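Local coordinates for protein kinase domain-containing protein (Chaetomium thermophilum, PDB 6Z3U) that probably phosphorylates serine and threonine residues, including those of the RNA polymerase II C-terminal repeats, as the cyclin-dependent kinase of the CDK-activating complex, at residues K118-K123 and L172-L177. Numbering follows the deposited sequence.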
loop_
_atom_site.group_PDB
_atom_site.type_symbol
_atom_site.label_atom_id
_atom_site.label_comp_id
_atom_site.label_asym_id
_atom_site.label_seq_id
_atom_site.Cartn_x
_atom_site.Cartn_y
_atom_site.Cartn_z
ATOM N N LYS B 118 26.306 -5.963 4.856
ATOM C CA LYS B 118 25.716 -7.081 4.138
ATOM C C LYS B 118 24.249 -6.808 3.826
ATOM O O LYS B 118 23.616 -5.920 4.403
ATOM C CB LYS B 118 25.854 -8.375 4.944
ATOM C CG LYS B 118 27.082 -9.193 4.571
ATOM C CD LYS B 118 28.370 -8.441 4.879
ATOM C CE LYS B 118 29.590 -9.170 4.337
ATOM N NZ LYS B 118 29.588 -9.225 2.847
ATOM N N VAL B 119 23.715 -7.590 2.891
ATOM C CA VAL B 119 22.367 -7.371 2.379
ATOM C C VAL B 119 21.881 -8.676 1.771
ATOM O O VAL B 119 22.677 -9.524 1.364
ATOM C CB VAL B 119 22.356 -6.208 1.352
ATOM C CG1 VAL B 119 22.008 -6.703 -0.052
ATOM C CG2 VAL B 119 21.402 -5.122 1.799
ATOM N N ALA B 120 20.562 -8.836 1.703
ATOM C CA ALA B 120 19.935 -9.985 1.067
ATOM C C ALA B 120 19.148 -9.495 -0.138
ATOM O O ALA B 120 18.386 -8.526 -0.034
ATOM C CB ALA B 120 19.017 -10.726 2.038
ATOM N N ILE B 121 19.340 -10.155 -1.274
ATOM C CA ILE B 121 18.713 -9.766 -2.529
ATOM C C ILE B 121 17.738 -10.868 -2.913
ATOM O O ILE B 121 18.150 -11.972 -3.293
ATOM C CB ILE B 121 19.745 -9.541 -3.641
ATOM C CG1 ILE B 121 20.809 -8.538 -3.194
ATOM C CG2 ILE B 121 19.052 -9.047 -4.899
ATOM C CD1 ILE B 121 22.032 -8.515 -4.082
ATOM N N LYS B 122 16.447 -10.569 -2.839
ATOM C CA LYS B 122 15.415 -11.505 -3.257
ATOM C C LYS B 122 15.104 -11.235 -4.723
ATOM O O LYS B 122 14.621 -10.152 -5.071
ATOM C CB LYS B 122 14.154 -11.368 -2.405
ATOM C CG LYS B 122 13.043 -12.340 -2.803
ATOM C CD LYS B 122 11.715 -12.038 -2.116
ATOM C CE LYS B 122 11.716 -12.452 -0.659
ATOM N NZ LYS B 122 10.377 -12.236 -0.041
ATOM N N LYS B 123 15.388 -12.210 -5.578
ATOM C CA LYS B 123 15.138 -12.087 -7.010
ATOM C C LYS B 123 13.788 -12.739 -7.272
ATOM O O LYS B 123 13.674 -13.966 -7.326
ATOM C CB LYS B 123 16.247 -12.733 -7.831
ATOM C CG LYS B 123 16.076 -12.554 -9.332
ATOM C CD LYS B 123 17.388 -12.766 -10.070
ATOM C CE LYS B 123 17.255 -12.439 -11.548
ATOM N NZ LYS B 123 18.574 -12.448 -12.243
ATOM N N LEU B 172 16.899 -6.379 0.686
ATOM C CA LEU B 172 16.260 -6.438 1.988
ATOM C C LEU B 172 17.300 -6.533 3.095
ATOM O O LEU B 172 18.470 -6.845 2.862
ATOM C CB LEU B 172 15.310 -7.639 2.083
ATOM C CG LEU B 172 14.144 -7.665 1.099
ATOM C CD1 LEU B 172 13.628 -9.079 0.932
ATOM C CD2 LEU B 172 13.035 -6.755 1.581
ATOM N N GLU B 173 16.840 -6.262 4.315
ATOM C CA GLU B 173 17.673 -6.447 5.493
ATOM C C GLU B 173 18.191 -7.878 5.543
ATOM O O GLU B 173 17.461 -8.831 5.262
ATOM C CB GLU B 173 16.867 -6.137 6.754
ATOM C CG GLU B 173 17.498 -5.114 7.678
ATOM C CD GLU B 173 16.680 -4.891 8.936
ATOM O OE1 GLU B 173 15.517 -4.448 8.821
ATOM O OE2 GLU B 173 17.199 -5.161 10.041
ATOM N N TYR B 174 19.462 -8.028 5.902
ATOM C CA TYR B 174 20.065 -9.346 6.057
ATOM C C TYR B 174 19.789 -9.856 7.468
ATOM O O TYR B 174 20.255 -9.267 8.451
ATOM C CB TYR B 174 21.565 -9.289 5.780
ATOM C CG TYR B 174 22.247 -10.635 5.859
ATOM C CD1 TYR B 174 21.945 -11.640 4.950
ATOM C CD2 TYR B 174 23.199 -10.898 6.833
ATOM C CE1 TYR B 174 22.567 -12.874 5.013
ATOM C CE2 TYR B 174 23.830 -12.127 6.902
ATOM C CZ TYR B 174 23.509 -13.112 5.989
ATOM O OH TYR B 174 24.126 -14.340 6.048
ATOM N N LEU B 175 19.030 -10.949 7.565
ATOM C CA LEU B 175 18.596 -11.522 8.838
ATOM C C LEU B 175 19.111 -12.952 8.929
ATOM O O LEU B 175 18.397 -13.905 8.578
ATOM C CB LEU B 175 17.072 -11.472 8.952
ATOM C CG LEU B 175 16.453 -10.108 8.634
ATOM C CD1 LEU B 175 14.935 -10.175 8.662
ATOM C CD2 LEU B 175 16.959 -9.047 9.604
ATOM N N PRO B 176 20.343 -13.157 9.411
ATOM C CA PRO B 176 20.963 -14.485 9.307
ATOM C C PRO B 176 20.533 -15.491 10.364
ATOM O O PRO B 176 20.784 -16.689 10.178
ATOM C CB PRO B 176 22.461 -14.172 9.444
ATOM C CG PRO B 176 22.501 -12.953 10.309
ATOM C CD PRO B 176 21.281 -12.145 9.937
ATOM N N LEU B 177 19.892 -15.064 11.450
ATOM C CA LEU B 177 19.585 -15.958 12.561
ATOM C C LEU B 177 18.280 -16.724 12.379
ATOM O O LEU B 177 17.767 -17.286 13.351
ATOM C CB LEU B 177 19.541 -15.173 13.874
ATOM C CG LEU B 177 20.890 -14.695 14.413
ATOM C CD1 LEU B 177 20.714 -14.046 15.774
ATOM C CD2 LEU B 177 21.878 -15.841 14.503
#
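Ala120 and Leu172 form an antiparallel hydrogen-bonded pair, a compact example of how the strand before the hinge of a kinase N-lobe is held by its neighbour. Ala120 N gives its hydrogen to Leu172 O at 3.1 Å, and Leu172 N returns a bond of 2.7 Å to Ala120 O; both are nearly straight, with N-H...O angles of 171° and 177°. With both polar groups of each residue engaged, strand 118-124 is joined to the end of strand 168-172, where the chain leaves the five-stranded sheet for the loop before helix 180-185.

The apolar contacts flank this pair. On the face shared by Ala120 and Leu172, the CD1 methyl of Leu172 lies 4.1 Å from Lys122 CB. An extended start (chi1 -180°) carries the lysine chain out past this methyl, and the bend at chi3 leaves Lys122 CE within 4.2 Å of Leu172 CD1, the two side chains crossing at a slant. Further along, the ring of Tyr174 lies beside strand 118-124: Ala120 CB approaches its edge, 4.2 Å from Tyr174 CD1, while Lys118 CB lies obliquely to the ring, 4.1 Å from Tyr174 CD2.

Of a different kind is the methyl-to-carbonyl van der Waals contact of Val119, which turns to the other side of the sheet, yet whose CG2 still touches Leu172 O at 3.6 Å.

Polar ends reach beyond the contact. Lys122 NZ makes a salt bridge to Glu141 of helix 136-148, the lysine-glutamate pair expected of an active kinase, whereas the Glu173 carboxylate accepts from Gly156 N and bridges to Lys235. Backbone bonds thus fix the register, while Leu172 CD1 packs on the aliphatic stem of Lys122, a predicted ATP-binding lysine, and leaves its ammonium to Glu141.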